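Arginyl-tRNA synthetase, putative (Plasmodium falciparum, PDB 5JLD) probably catalyses the ATP-dependent attachment of L-arginine to tRNA(Arg), releasing AMP and diphosphate, as a class I aminoacyl-tRNA synthetase. Local coordinates at residues S160-F165 against I170-V175; V175-D180 against Y333-Q338; R153-G158 against L266-E271; A539-D544 against K579-L584; S326-A331 against T354-I359. All coordinates share one frame; numbering follows the deposited sequence. Where two conformers were deposited one is given.

Contacts 1, 2, 3 and 5 lie in the catalytic domain, whereas contact 4 pairs two helices of the anticodon-binding domain. Helix 149-167 serves both contact 1 and contact 3, strand 171-176 serves contacts 1 and 2, and helix 326-337 serves contacts 2 and 5. Contact 4 reaches this group through Leu584, whose carbonyl meets Ser160 OG of contact 1. Contacts 2, 3 and 4 are buried. Contact 3 is made by methyl groups, contact 4 is sulfur-rich, and in contact 2 an arginine end meets a valine methyl. The partly buried contacts 1 and 5 are more polar: a main-chain bond beside arginine packing in one, a histidine-carboxylate bond in the other.

Contact 1. Residues S160-F165 against I170-V175; sequences SICRVF and INTHRV
Arg174 has CG beside its own backbone N (chi1 -57°) and runs extended from CG to NE, which carries its guanidinium back to the helix segment 160-165. There it brings one face of the guanidinium over Cys162 CB, 3.5 Å from Arg174 NH2. The first torsion of Cys162 likewise sets SG beside the backbone N, where Cys162 SG lies alongside the arginine chain at 3.7 Å from Arg174 CG. Arg163 CG approaches the same flat group at its edge. The two arginines are bridged rather than opposed, since Asp159 pairs with both; Glu166 takes Arg174 NE. Helix and strand here are consecutive members of the beta-alpha-beta unit formed by strand 133-137, helix 149-167 and strand 171-176, and their axes run nearly antiparallel (162°) at 8.6 Å. The turn between them is closed by Ile170 N donating to Phe165 O, 2.8 Å and nearly straight at 164°. Just beyond, Phe165 presents a ring edge to Ile170, with Phe165 CD1 3.9 Å from Ile170 CG1. Thr172 OG1 sits 3.3 Å from Phe165 CB and bends back above the carbonyl plane of Ile170 to bond Ile170 O at 2.8 Å.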
# COMPACT_ATOMS: atom_id res chain seq x y z
N SER A 160 3.95 -0.97 2.88
CA SER A 160 2.82 -0.06 3.16
C SER A 160 1.46 -0.78 3.08
O SER A 160 0.63 -0.67 3.99
CB SER A 160 2.82 1.15 2.21
OG SER A 160 1.98 2.15 2.75
N ILE A 161 1.27 -1.55 2.02
CA ILE A 161 0.03 -2.33 1.88
C ILE A 161 -0.22 -3.27 3.08
O ILE A 161 -1.35 -3.35 3.64
CB ILE A 161 0.05 -3.12 0.56
CG1 ILE A 161 -0.03 -2.12 -0.61
CG2 ILE A 161 -1.09 -4.18 0.51
CD1 ILE A 161 0.27 -2.68 -2.00
N CYS A 162 0.85 -3.97 3.50
CA CYS A 162 0.72 -4.85 4.66
C CYS A 162 0.31 -4.07 5.90
O CYS A 162 -0.54 -4.51 6.66
CB CYS A 162 2.04 -5.58 4.94
SG CYS A 162 2.44 -6.79 3.63
N ARG A 163 0.96 -2.93 6.12
CA ARG A 163 0.69 -2.13 7.29
C ARG A 163 -0.78 -1.67 7.24
O ARG A 163 -1.43 -1.57 8.28
CB ARG A 163 1.63 -0.93 7.37
CG ARG A 163 3.09 -1.24 7.65
CD ARG A 163 3.84 0.02 8.15
NE ARG A 163 5.28 -0.19 8.23
CZ ARG A 163 6.11 0.48 9.04
NH1 ARG A 163 5.63 1.42 9.86
NH2 ARG A 163 7.42 0.22 9.04
N VAL A 164 -1.30 -1.42 6.03
CA VAL A 164 -2.70 -1.04 5.88
C VAL A 164 -3.59 -2.16 6.37
O VAL A 164 -4.46 -1.94 7.20
CB VAL A 164 -3.06 -0.66 4.43
CG1 VAL A 164 -4.56 -0.67 4.23
CG2 VAL A 164 -2.48 0.70 4.07
N PHE A 165 -3.35 -3.38 5.89
CA PHE A 165 -4.19 -4.50 6.34
C PHE A 165 -4.05 -4.82 7.84
O PHE A 165 -5.04 -5.18 8.50
CB PHE A 165 -3.91 -5.75 5.51
CG PHE A 165 -4.53 -5.70 4.15
CD1 PHE A 165 -5.90 -5.87 4.00
CD2 PHE A 165 -3.77 -5.44 3.04
CE1 PHE A 165 -6.48 -5.81 2.77
CE2 PHE A 165 -4.35 -5.38 1.79
CZ PHE A 165 -5.70 -5.58 1.65
N ILE A 170 -6.39 -7.26 9.80
CA ILE A 170 -6.51 -8.40 8.91
C ILE A 170 -5.32 -9.34 9.13
O ILE A 170 -4.20 -8.89 9.36
CB ILE A 170 -6.57 -7.94 7.45
CG1 ILE A 170 -7.78 -7.01 7.25
CG2 ILE A 170 -6.65 -9.12 6.52
CD1 ILE A 170 -9.11 -7.67 7.61
N ASN A 171 -5.60 -10.64 9.11
CA ASN A 171 -4.54 -11.65 9.12
C ASN A 171 -3.72 -11.53 7.83
O ASN A 171 -4.18 -11.87 6.73
CB ASN A 171 -5.13 -13.07 9.27
CG ASN A 171 -4.05 -14.15 9.38
OD1 ASN A 171 -3.03 -13.97 10.06
ND2 ASN A 171 -4.27 -15.28 8.70
N THR A 172 -2.50 -11.03 7.95
CA THR A 172 -1.76 -10.62 6.75
C THR A 172 -0.45 -11.38 6.61
O THR A 172 0.37 -11.36 7.54
CB THR A 172 -1.49 -9.11 6.80
OG1 THR A 172 -2.72 -8.44 7.07
CG2 THR A 172 -0.94 -8.61 5.48
N HIS A 173 -0.26 -12.06 5.48
CA HIS A 173 0.98 -12.82 5.25
C HIS A 173 1.96 -11.96 4.47
O HIS A 173 1.71 -11.63 3.31
CB HIS A 173 0.73 -14.13 4.48
CG HIS A 173 -0.20 -15.09 5.15
ND1 HIS A 173 0.23 -16.07 6.02
CD2 HIS A 173 -1.54 -15.25 5.05
CE1 HIS A 173 -0.80 -16.78 6.44
NE2 HIS A 173 -1.89 -16.30 5.86
N ARG A 174 3.07 -11.61 5.10
CA ARG A 174 4.17 -10.91 4.44
C ARG A 174 5.14 -11.92 3.80
O ARG A 174 5.91 -12.59 4.50
CB ARG A 174 4.90 -10.03 5.44
CG ARG A 174 3.99 -9.02 6.12
CD ARG A 174 4.64 -8.50 7.39
NE ARG A 174 4.08 -7.19 7.71
CZ ARG A 174 4.65 -6.04 7.38
NH1 ARG A 174 5.79 -6.07 6.70
NH2 ARG A 174 4.08 -4.88 7.69
N VAL A 175 5.11 -12.01 2.47
CA VAL A 175 5.84 -13.08 1.80
C VAL A 175 6.86 -12.58 0.78
O VAL A 175 6.55 -11.85 -0.14
CB VAL A 175 4.88 -14.05 1.11
CG1 VAL A 175 5.67 -15.09 0.30
CG2 VAL A 175 4.02 -14.75 2.15

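Contact 2. Residues V175-D180 against Y333-Q338; sequences VNHVGD and YYRLTQ
A guanidinium nitrogen packed against a methyl is the odd feature here: Arg335 NH2 comes to 3.4 Å from Val175 CG1. The main chains stay well apart, with Val175 CA and Arg335 CA 10.5 Å from each other, and the arginine covers the gap by itself. Its chain is extended from CG to NE and meets the valine from the opposite direction. Val175 has CG1 anti to the backbone N (chi1 175°), which aims that methyl at the arginine. His177, at the centre of an inverse gamma turn just past the end of strand 171-176, lies near the same group, but His177 ND1 remains 4.3 Å from Arg335 NH2. The contact thus joins the C-terminal end of a strand of the parallel sheet to the last turns of helix 326-337, which precedes strand 343-349 of the same sheet. Arg335 NH1 forms its salt bridge with Asp137 on the adjoining strand 133-137. Charge pairing is therefore directed at Asp137, and what Arg335 offers Val175 is van der Waals packing, with His177 only loosely alongside.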
# COMPACT_ATOMS: atom_id res chain seq x y z
N VAL A 175 5.11 -12.01 2.47
CA VAL A 175 5.84 -13.08 1.80
C VAL A 175 6.86 -12.58 0.78
O VAL A 175 6.55 -11.85 -0.14
CB VAL A 175 4.88 -14.05 1.11
CG1 VAL A 175 5.67 -15.09 0.30
CG2 VAL A 175 4.02 -14.75 2.15
N ASN A 176 8.10 -13.00 0.97
CA ASN A 176 9.19 -12.66 0.07
C ASN A 176 9.56 -13.87 -0.80
O ASN A 176 10.23 -14.77 -0.31
CB ASN A 176 10.39 -12.18 0.90
CG ASN A 176 11.44 -11.50 0.05
OD1 ASN A 176 11.34 -11.45 -1.18
ND2 ASN A 176 12.46 -10.95 0.71
N HIS A 177 9.11 -13.87 -2.05
CA HIS A 177 9.35 -14.93 -3.04
C HIS A 177 10.75 -14.78 -3.63
O HIS A 177 10.92 -14.35 -4.77
CB HIS A 177 8.28 -14.87 -4.15
CG HIS A 177 8.29 -16.03 -5.11
ND1 HIS A 177 7.52 -17.15 -4.93
CD2 HIS A 177 8.92 -16.19 -6.31
CE1 HIS A 177 7.71 -17.98 -5.95
NE2 HIS A 177 8.54 -17.41 -6.80
N VAL A 178 11.76 -15.13 -2.84
CA VAL A 178 13.15 -14.91 -3.23
C VAL A 178 13.58 -15.90 -4.32
O VAL A 178 13.13 -17.05 -4.33
CB VAL A 178 14.09 -15.03 -2.00
CG1 VAL A 178 13.83 -16.32 -1.23
CG2 VAL A 178 15.55 -14.92 -2.40
N GLY A 179 14.41 -15.43 -5.26
CA GLY A 179 14.94 -16.29 -6.30
C GLY A 179 16.09 -17.16 -5.80
O GLY A 179 17.26 -16.80 -5.95
N ASP A 180 15.78 -18.30 -5.19
CA ASP A 180 16.80 -19.14 -4.57
C ASP A 180 16.89 -20.50 -5.25
O ASP A 180 17.36 -21.47 -4.66
CB ASP A 180 16.50 -19.35 -3.08
CG ASP A 180 15.18 -20.08 -2.84
OD1 ASP A 180 14.36 -20.18 -3.78
OD2 ASP A 180 14.96 -20.54 -1.69
N TYR A 333 -1.46 -21.92 -6.21
CA TYR A 333 -2.08 -23.16 -5.70
C TYR A 333 -1.92 -23.32 -4.18
O TYR A 333 -2.88 -23.60 -3.45
CB TYR A 333 -1.49 -24.40 -6.39
CG TYR A 333 -1.75 -25.68 -5.62
CD1 TYR A 333 -2.95 -26.37 -5.76
CD2 TYR A 333 -0.82 -26.19 -4.72
CE1 TYR A 333 -3.20 -27.53 -5.04
CE2 TYR A 333 -1.06 -27.34 -4.00
CZ TYR A 333 -2.25 -28.01 -4.17
OH TYR A 333 -2.48 -29.15 -3.45
N TYR A 334 -0.69 -23.13 -3.72
CA TYR A 334 -0.35 -23.27 -2.31
C TYR A 334 -1.07 -22.22 -1.47
O TYR A 334 -1.66 -22.55 -0.46
CB TYR A 334 1.17 -23.17 -2.11
CG TYR A 334 1.60 -23.19 -0.65
CD1 TYR A 334 1.77 -24.39 0.04
CD2 TYR A 334 1.84 -21.99 0.04
CE1 TYR A 334 2.17 -24.40 1.39
CE2 TYR A 334 2.23 -21.99 1.36
CZ TYR A 334 2.39 -23.19 2.04
OH TYR A 334 2.78 -23.15 3.35
N ARG A 335 -1.03 -20.97 -1.90
CA ARG A 335 -1.64 -19.88 -1.15
C ARG A 335 -3.15 -20.08 -1.04
O ARG A 335 -3.75 -19.83 0.02
CB ARG A 335 -1.30 -18.53 -1.80
CG ARG A 335 0.20 -18.26 -1.72
CD ARG A 335 0.70 -17.21 -2.69
NE ARG A 335 2.11 -16.94 -2.41
CZ ARG A 335 2.88 -16.06 -3.04
NH1 ARG A 335 2.41 -15.30 -4.03
NH2 ARG A 335 4.14 -15.93 -2.66
N LEU A 336 -3.76 -20.58 -2.10
CA LEU A 336 -5.22 -20.73 -2.11
C LEU A 336 -5.71 -21.96 -1.33
O LEU A 336 -6.70 -21.87 -0.58
CB LEU A 336 -5.72 -20.80 -3.56
CG LEU A 336 -5.69 -19.46 -4.30
CD1 LEU A 336 -6.02 -19.69 -5.75
CD2 LEU A 336 -6.66 -18.47 -3.68
N THR A 337 -5.02 -23.09 -1.50
CA THR A 337 -5.48 -24.34 -0.90
C THR A 337 -4.89 -24.59 0.50
O THR A 337 -5.55 -25.18 1.35
CB THR A 337 -5.15 -25.57 -1.80
OG1 THR A 337 -3.73 -25.76 -1.87
CG2 THR A 337 -5.71 -25.38 -3.21
N GLN A 338 -3.67 -24.14 0.75
CA GLN A 338 -3.02 -24.47 2.02
C GLN A 338 -3.04 -23.31 3.01
O GLN A 338 -3.13 -23.53 4.21
CB GLN A 338 -1.56 -24.94 1.78
CG GLN A 338 -1.43 -25.99 0.66
CD GLN A 338 -2.30 -27.24 0.87
OE1 GLN A 338 -2.29 -27.86 1.95
NE2 GLN A 338 -3.05 -27.62 -0.16

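Contact 3. Residues R153-G158 against L266-E271; sequences RSTIIG and LDIKLE
One turn-and-a-half of helix 149-167 faces an irregular segment, the two backbones being closest at Thr155 and Ile268, whose CA atoms are 8.0 Å apart. That segment starts where helix 242-265 stops in a Schellman motif, with Asp267 at positive phi as the C-prime residue; Leu266 and Ile268, the sequence neighbours of Asp267, both point toward helix 149-167. Their outermost methyls converge on a single carbon. Ile268 CD1 lies 3.7 Å from Thr155 CG2, while Leu266 CD1 comes to 4.1 Å from Thr155 CG2, its side chain crossing the threonine at about a right angle. Ile268 CD1 also brushes the main chain, 3.9 Å from Thr155 O. Thr155 divides its two branches: CG2, anti to the backbone N, goes to the apolar partners, and OG1, beside that N (chi1 -58°), bonds His151 O and Ser139 OG. His151 closes the sequence HVGH, this enzyme's version of the HIGH signature of class I synthetases, which characteristically opens the first helix of the Rossmann-type catalytic domain.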
# COMPACT_ATOMS: atom_id res chain seq x y z
N ARG A 153 11.67 -0.36 -4.32
CA ARG A 153 10.31 0.14 -4.54
C ARG A 153 9.26 -0.91 -4.18
O ARG A 153 8.29 -0.61 -3.49
CB ARG A 153 10.13 0.58 -5.99
CG ARG A 153 8.77 1.22 -6.25
CD ARG A 153 8.78 2.08 -7.50
NE ARG A 153 7.73 3.10 -7.46
CZ ARG A 153 7.40 3.87 -8.48
NH1 ARG A 153 8.02 3.74 -9.64
NH2 ARG A 153 6.43 4.78 -8.34
N SER A 154 9.48 -2.14 -4.64
CA SER A 154 8.54 -3.22 -4.34
C SER A 154 8.44 -3.44 -2.84
O SER A 154 7.36 -3.73 -2.30
CB SER A 154 8.98 -4.52 -5.04
OG SER A 154 8.11 -5.58 -4.68
N THR A 155 9.58 -3.30 -2.17
CA THR A 155 9.69 -3.53 -0.74
C THR A 155 8.87 -2.49 0.01
O THR A 155 8.05 -2.83 0.88
CB THR A 155 11.17 -3.51 -0.30
OG1 THR A 155 11.90 -4.51 -1.02
CG2 THR A 155 11.34 -3.77 1.20
N ILE A 156 9.05 -1.22 -0.38
CA ILE A 156 8.36 -0.07 0.22
C ILE A 156 6.84 -0.08 0.02
O ILE A 156 6.04 0.06 0.99
CB ILE A 156 8.95 1.23 -0.35
CG1 ILE A 156 10.43 1.34 0.06
CG2 ILE A 156 8.16 2.45 0.11
CD1 ILE A 156 11.22 2.42 -0.64
N ILE A 157 6.44 -0.26 -1.23
CA ILE A 157 5.01 -0.38 -1.56
C ILE A 157 4.36 -1.54 -0.80
O ILE A 157 3.33 -1.38 -0.10
CB ILE A 157 4.82 -0.57 -3.07
CG1 ILE A 157 5.27 0.70 -3.83
CG2 ILE A 157 3.38 -0.94 -3.37
CD1 ILE A 157 5.09 0.60 -5.34
N GLY A 158 4.97 -2.73 -0.92
CA GLY A 158 4.41 -3.92 -0.29
C GLY A 158 4.28 -3.76 1.21
O GLY A 158 3.26 -4.11 1.81
N LEU A 266 15.38 -0.61 6.86
CA LEU A 266 14.06 -0.13 6.48
C LEU A 266 12.96 -0.41 7.51
O LEU A 266 11.83 0.09 7.38
CB LEU A 266 13.67 -0.75 5.13
CG LEU A 266 14.49 -0.31 3.92
CD1 LEU A 266 14.10 -1.11 2.68
CD2 LEU A 266 14.34 1.20 3.68
N ASP A 267 13.29 -1.18 8.54
CA ASP A 267 12.32 -1.64 9.54
C ASP A 267 11.15 -2.36 8.87
O ASP A 267 9.98 -2.11 9.18
CB ASP A 267 11.81 -0.47 10.39
CG ASP A 267 12.82 -0.04 11.43
OD1 ASP A 267 12.88 -0.67 12.51
OD2 ASP A 267 13.57 0.93 11.18
N ILE A 268 11.47 -3.26 7.94
CA ILE A 268 10.45 -4.02 7.21
C ILE A 268 10.67 -5.52 7.36
O ILE A 268 11.70 -6.05 6.97
CB ILE A 268 10.45 -3.67 5.70
CG1 ILE A 268 10.06 -2.20 5.50
CG2 ILE A 268 9.51 -4.62 4.93
CD1 ILE A 268 10.09 -1.75 4.07
N LYS A 269 9.69 -6.21 7.93
CA LYS A 269 9.83 -7.64 8.10
C LYS A 269 8.97 -8.42 7.11
O LYS A 269 7.82 -8.06 6.82
CB LYS A 269 9.50 -8.03 9.54
CG LYS A 269 10.38 -7.32 10.55
CD LYS A 269 10.33 -7.99 11.91
CE LYS A 269 11.33 -7.37 12.86
NZ LYS A 269 12.73 -7.78 12.54
N LEU A 270 9.55 -9.49 6.59
CA LEU A 270 8.86 -10.41 5.69
C LEU A 270 9.52 -11.78 5.62
O LEU A 270 10.71 -11.93 5.86
CB LEU A 270 8.73 -9.81 4.29
CG LEU A 270 9.92 -9.07 3.67
CD1 LEU A 270 11.07 -9.86 3.35
CD2 LEU A 270 9.38 -8.55 2.34
N GLU A 271 8.71 -12.77 5.27
CA GLU A 271 9.11 -14.16 5.40
C GLU A 271 9.65 -14.72 4.09
O GLU A 271 8.94 -14.75 3.09
CB GLU A 271 7.91 -15.01 5.86
CG GLU A 271 8.19 -16.52 5.78
CD GLU A 271 7.02 -17.39 6.19
OE1 GLU A 271 5.87 -16.89 6.22
OE2 GLU A 271 7.25 -18.59 6.49

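Contact 4. Residues A539-D544 against K579-L584; sequences AEYMYD and KLCMEL
Met542 and Cys581 mark the closest point between two antiparallel helices of the all-helical DALR anticodon-binding domain, their CA atoms 6.3 Å apart. The segment axes pass at 10.0 Å with an angle of 152° between their directions, and the space between them is filled largely by sulfur-bearing side chains. One interaction is sulfur-aromatic. Cys581 SG approaches the Tyr541 ring in its plane, at the edge, lying 3.8 Å from Tyr541 CD2. Measured to the ring centre, Cys581 SG is 5.0 Å away and 84° off the normal, so it does not sit over a face. Outside the pair, Phe522 also meets the tyrosine ring, and the hydroxyl of Tyr541 bonds the carbonyl of His518, so His518 holds the tyrosine both by stacking on its ring and by taking its hydroxyl. The remaining interactions are apolar and centre on Met542. Its CG is anti to the backbone N and the chain stays extended through SD, which carries the sulfur to the facing helix; the bend at chi3 (59°) turns only the terminal methyl CE. Beyond the two segments the same side chain packs on Ile479, Tyr450 and Leu585. Met542 SD touches Cys581 CB at 3.6 Å and, in the next residue along, lies 3.7 Å from both the CG and the backbone N of Met582.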
# COMPACT_ATOMS: atom_id res chain seq x y z
N ALA A 539 -0.78 9.04 0.83
CA ALA A 539 0.25 10.07 0.99
C ALA A 539 -0.35 11.47 0.74
O ALA A 539 -0.17 12.42 1.53
CB ALA A 539 1.40 9.81 0.02
N GLU A 540 -1.09 11.56 -0.36
CA GLU A 540 -1.84 12.75 -0.71
C GLU A 540 -2.69 13.20 0.49
O GLU A 540 -2.63 14.35 0.94
CB GLU A 540 -2.77 12.45 -1.88
CG GLU A 540 -2.36 12.87 -3.24
CD GLU A 540 -3.57 12.87 -4.16
OE1 GLU A 540 -4.65 13.32 -3.70
OE2 GLU A 540 -3.46 12.41 -5.32
N TYR A 541 -3.46 12.24 1.03
CA TYR A 541 -4.39 12.52 2.11
C TYR A 541 -3.61 13.16 3.22
O TYR A 541 -4.01 14.20 3.81
CB TYR A 541 -5.07 11.24 2.59
CG TYR A 541 -5.89 11.43 3.84
CD1 TYR A 541 -7.21 11.87 3.77
CD2 TYR A 541 -5.34 11.19 5.10
CE1 TYR A 541 -7.96 12.05 4.91
CE2 TYR A 541 -6.10 11.38 6.25
CZ TYR A 541 -7.41 11.81 6.14
OH TYR A 541 -8.18 12.00 7.27
N MET A 542 -2.43 12.59 3.44
CA MET A 542 -1.64 12.95 4.60
C MET A 542 -1.16 14.36 4.38
O MET A 542 -1.24 15.20 5.27
CB MET A 542 -0.47 11.99 4.81
CG MET A 542 0.28 12.29 6.09
SD MET A 542 1.67 11.17 6.37
CE MET A 542 2.63 11.48 4.89
N TYR A 543 -0.69 14.60 3.16
CA TYR A 543 -0.20 15.92 2.80
C TYR A 543 -1.35 16.90 3.01
O TYR A 543 -1.17 17.97 3.63
CB TYR A 543 0.29 15.95 1.34
CG TYR A 543 0.87 17.29 0.92
CD1 TYR A 543 2.16 17.65 1.29
CD2 TYR A 543 0.13 18.19 0.16
CE1 TYR A 543 2.70 18.86 0.92
CE2 TYR A 543 0.66 19.42 -0.22
CZ TYR A 543 1.95 19.75 0.16
OH TYR A 543 2.50 20.95 -0.21
N ASP A 544 -2.55 16.52 2.57
CA ASP A 544 -3.62 17.50 2.63
C ASP A 544 -3.90 17.75 4.09
O ASP A 544 -4.12 18.90 4.48
CB ASP A 544 -4.85 17.04 1.85
CG ASP A 544 -4.57 16.94 0.34
OD1 ASP A 544 -3.53 17.49 -0.11
OD2 ASP A 544 -5.38 16.33 -0.39
N LYS A 579 0.41 10.99 12.85
CA LYS A 579 1.28 9.90 13.31
C LYS A 579 0.90 8.59 12.63
O LYS A 579 1.75 7.94 12.00
CB LYS A 579 1.18 9.76 14.83
CG LYS A 579 2.03 8.65 15.44
CD LYS A 579 1.63 8.43 16.90
CE LYS A 579 2.25 7.18 17.48
NZ LYS A 579 3.62 7.47 18.00
N LEU A 580 -0.38 8.23 12.75
CA LEU A 580 -0.88 7.00 12.15
C LEU A 580 -0.61 6.95 10.64
O LEU A 580 -0.10 5.95 10.13
CB LEU A 580 -2.38 6.83 12.43
CG LEU A 580 -3.07 5.64 11.78
CD1 LEU A 580 -2.33 4.35 12.16
CD2 LEU A 580 -4.52 5.56 12.25
N CYS A 581 -0.91 8.04 9.93
CA CYS A 581 -0.68 8.12 8.48
C CYS A 581 0.80 7.89 8.15
O CYS A 581 1.12 7.21 7.16
CB CYS A 581 -1.11 9.48 7.93
SG CYS A 581 -2.91 9.74 7.70
N MET A 582 1.67 8.50 8.95
CA MET A 582 3.09 8.42 8.74
C MET A 582 3.55 6.97 8.87
O MET A 582 4.25 6.46 8.00
CB MET A 582 3.84 9.32 9.73
CG MET A 582 3.88 10.78 9.35
SD MET A 582 4.63 11.80 10.64
CE MET A 582 6.36 11.53 10.34
N GLU A 583 3.10 6.32 9.94
CA GLU A 583 3.42 4.93 10.21
C GLU A 583 2.90 3.98 9.14
O GLU A 583 3.59 3.05 8.74
CB GLU A 583 2.86 4.52 11.57
CG GLU A 583 3.60 5.16 12.73
CD GLU A 583 2.89 4.95 14.04
OE1 GLU A 583 1.70 4.55 14.02
OE2 GLU A 583 3.52 5.19 15.10
N LEU A 584 1.68 4.22 8.65
CA LEU A 584 1.11 3.37 7.62
C LEU A 584 1.96 3.43 6.35
O LEU A 584 1.99 2.47 5.56
CB LEU A 584 -0.33 3.77 7.31
CG LEU A 584 -1.41 3.48 8.37
CD1 LEU A 584 -2.74 4.06 7.94
CD2 LEU A 584 -1.55 1.98 8.69

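Contact 5. Residues S326-A331 against T354-I359; sequences STDVAA and THFETI
The two helical segments cross with their N-to-C directions 53° apart, and their axes come no nearer than 10.8 Å, so side chains alone bridge the gap. Asp328 and His355 meet at about a right angle. His355 has CG anti to its backbone N, which swings the imidazole out to Asp328. His355 NE2 donates to Asp328 OD2 over 2.7 Å, with an N-H...O angle of 160°, and the acceptor lies close to the imidazole plane. The histidine reaches the oxygen on its anti side, and the carboxylate and ring planes stand 73° apart. Segment 354-359 belongs to helix 353-364, the crossover between the parallel strands 343-349 and 374-380, while segment 326-331 begins helix 326-337, which leads toward strand 343-349. One turn beyond the histidine, Ile359 brings CD1 against the aspartate, 3.5 Å from Asp328 CB and 3.9 Å from Asp328 OD2, giving the hydrogen-bonded carboxylate an apolar neighbour. Phe356, next in the same helix, turns a ring face to the imidazole: His355 CD2 lies over the ring centre, 3.8 Å above the plane of Phe356.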
# COMPACT_ATOMS: atom_id res chain seq x y z
N SER A 326 5.83 -22.71 -14.01
CA SER A 326 5.26 -23.71 -13.09
C SER A 326 5.35 -23.26 -11.63
O SER A 326 4.43 -23.49 -10.84
CB SER A 326 5.96 -25.06 -13.27
OG SER A 326 7.37 -24.94 -13.10
N THR A 327 6.44 -22.59 -11.28
CA THR A 327 6.58 -22.10 -9.91
C THR A 327 5.49 -21.07 -9.51
O THR A 327 4.97 -21.13 -8.40
CB THR A 327 7.97 -21.46 -9.68
OG1 THR A 327 8.99 -22.47 -9.83
CG2 THR A 327 8.07 -20.85 -8.28
N ASP A 328 5.14 -20.15 -10.40
CA ASP A 328 4.15 -19.12 -10.01
C ASP A 328 2.77 -19.76 -9.80
O ASP A 328 2.06 -19.49 -8.81
CB ASP A 328 4.07 -18.02 -11.06
CG ASP A 328 5.31 -17.14 -11.08
OD1 ASP A 328 6.01 -17.05 -10.05
OD2 ASP A 328 5.56 -16.50 -12.12
N VAL A 329 2.44 -20.66 -10.72
CA VAL A 329 1.18 -21.40 -10.64
C VAL A 329 1.13 -22.23 -9.35
O VAL A 329 0.11 -22.21 -8.65
CB VAL A 329 1.00 -22.31 -11.89
CG1 VAL A 329 -0.26 -23.15 -11.76
CG2 VAL A 329 0.94 -21.45 -13.16
N ALA A 330 2.22 -22.92 -9.02
CA ALA A 330 2.27 -23.71 -7.79
C ALA A 330 2.15 -22.82 -6.57
O ALA A 330 1.46 -23.19 -5.61
CB ALA A 330 3.59 -24.55 -7.71
N ALA A 331 2.81 -21.67 -6.58
CA ALA A 331 2.73 -20.80 -5.42
C ALA A 331 1.29 -20.35 -5.21
O ALA A 331 0.80 -20.33 -4.07
CB ALA A 331 3.65 -19.59 -5.56
N THR A 354 0.61 -8.64 -17.44
CA THR A 354 0.01 -9.62 -18.33
C THR A 354 0.29 -11.04 -17.81
O THR A 354 -0.65 -11.85 -17.63
CB THR A 354 0.56 -9.46 -19.77
OG1 THR A 354 0.44 -8.09 -20.16
CG2 THR A 354 -0.17 -10.35 -20.74
N HIS A 355 1.56 -11.29 -17.51
CA HIS A 355 1.98 -12.58 -16.97
C HIS A 355 1.06 -12.96 -15.81
O HIS A 355 0.41 -14.01 -15.86
CB HIS A 355 3.44 -12.52 -16.53
CG HIS A 355 3.89 -13.71 -15.75
ND1 HIS A 355 4.26 -14.90 -16.34
CD2 HIS A 355 4.04 -13.89 -14.41
CE1 HIS A 355 4.61 -15.76 -15.40
NE2 HIS A 355 4.49 -15.17 -14.23
N PHE A 356 0.91 -12.06 -14.83
CA PHE A 356 0.14 -12.46 -13.65
C PHE A 356 -1.34 -12.54 -13.98
O PHE A 356 -2.06 -13.41 -13.46
CB PHE A 356 0.42 -11.55 -12.45
CG PHE A 356 1.72 -11.87 -11.77
CD1 PHE A 356 1.82 -13.00 -10.94
CD2 PHE A 356 2.86 -11.11 -12.01
CE1 PHE A 356 3.03 -13.34 -10.33
CE2 PHE A 356 4.08 -11.45 -11.41
CZ PHE A 356 4.17 -12.56 -10.57
N GLU A 357 -1.79 -11.69 -14.91
CA GLU A 357 -3.19 -11.77 -15.31
C GLU A 357 -3.40 -13.14 -15.96
O GLU A 357 -4.40 -13.82 -15.69
CB GLU A 357 -3.56 -10.61 -16.26
CG GLU A 357 -3.77 -9.31 -15.51
CD GLU A 357 -4.47 -8.25 -16.34
OE1 GLU A 357 -4.06 -8.02 -17.50
OE2 GLU A 357 -5.45 -7.64 -15.83
N THR A 358 -2.41 -13.58 -16.73
CA THR A 358 -2.53 -14.89 -17.39
C THR A 358 -2.55 -15.99 -16.33
O THR A 358 -3.21 -17.02 -16.49
CB THR A 358 -1.40 -15.18 -18.39
OG1 THR A 358 -1.28 -14.10 -19.33
CG2 THR A 358 -1.69 -16.47 -19.15
N ILE A 359 -1.85 -15.77 -15.22
CA ILE A 359 -1.89 -16.77 -14.17
C ILE A 359 -3.27 -16.77 -13.52
O ILE A 359 -3.85 -17.85 -13.28
CB ILE A 359 -0.78 -16.55 -13.13
CG1 ILE A 359 0.57 -16.96 -13.73
CG2 ILE A 359 -1.05 -17.36 -11.84
CD1 ILE A 359 1.76 -16.35 -13.07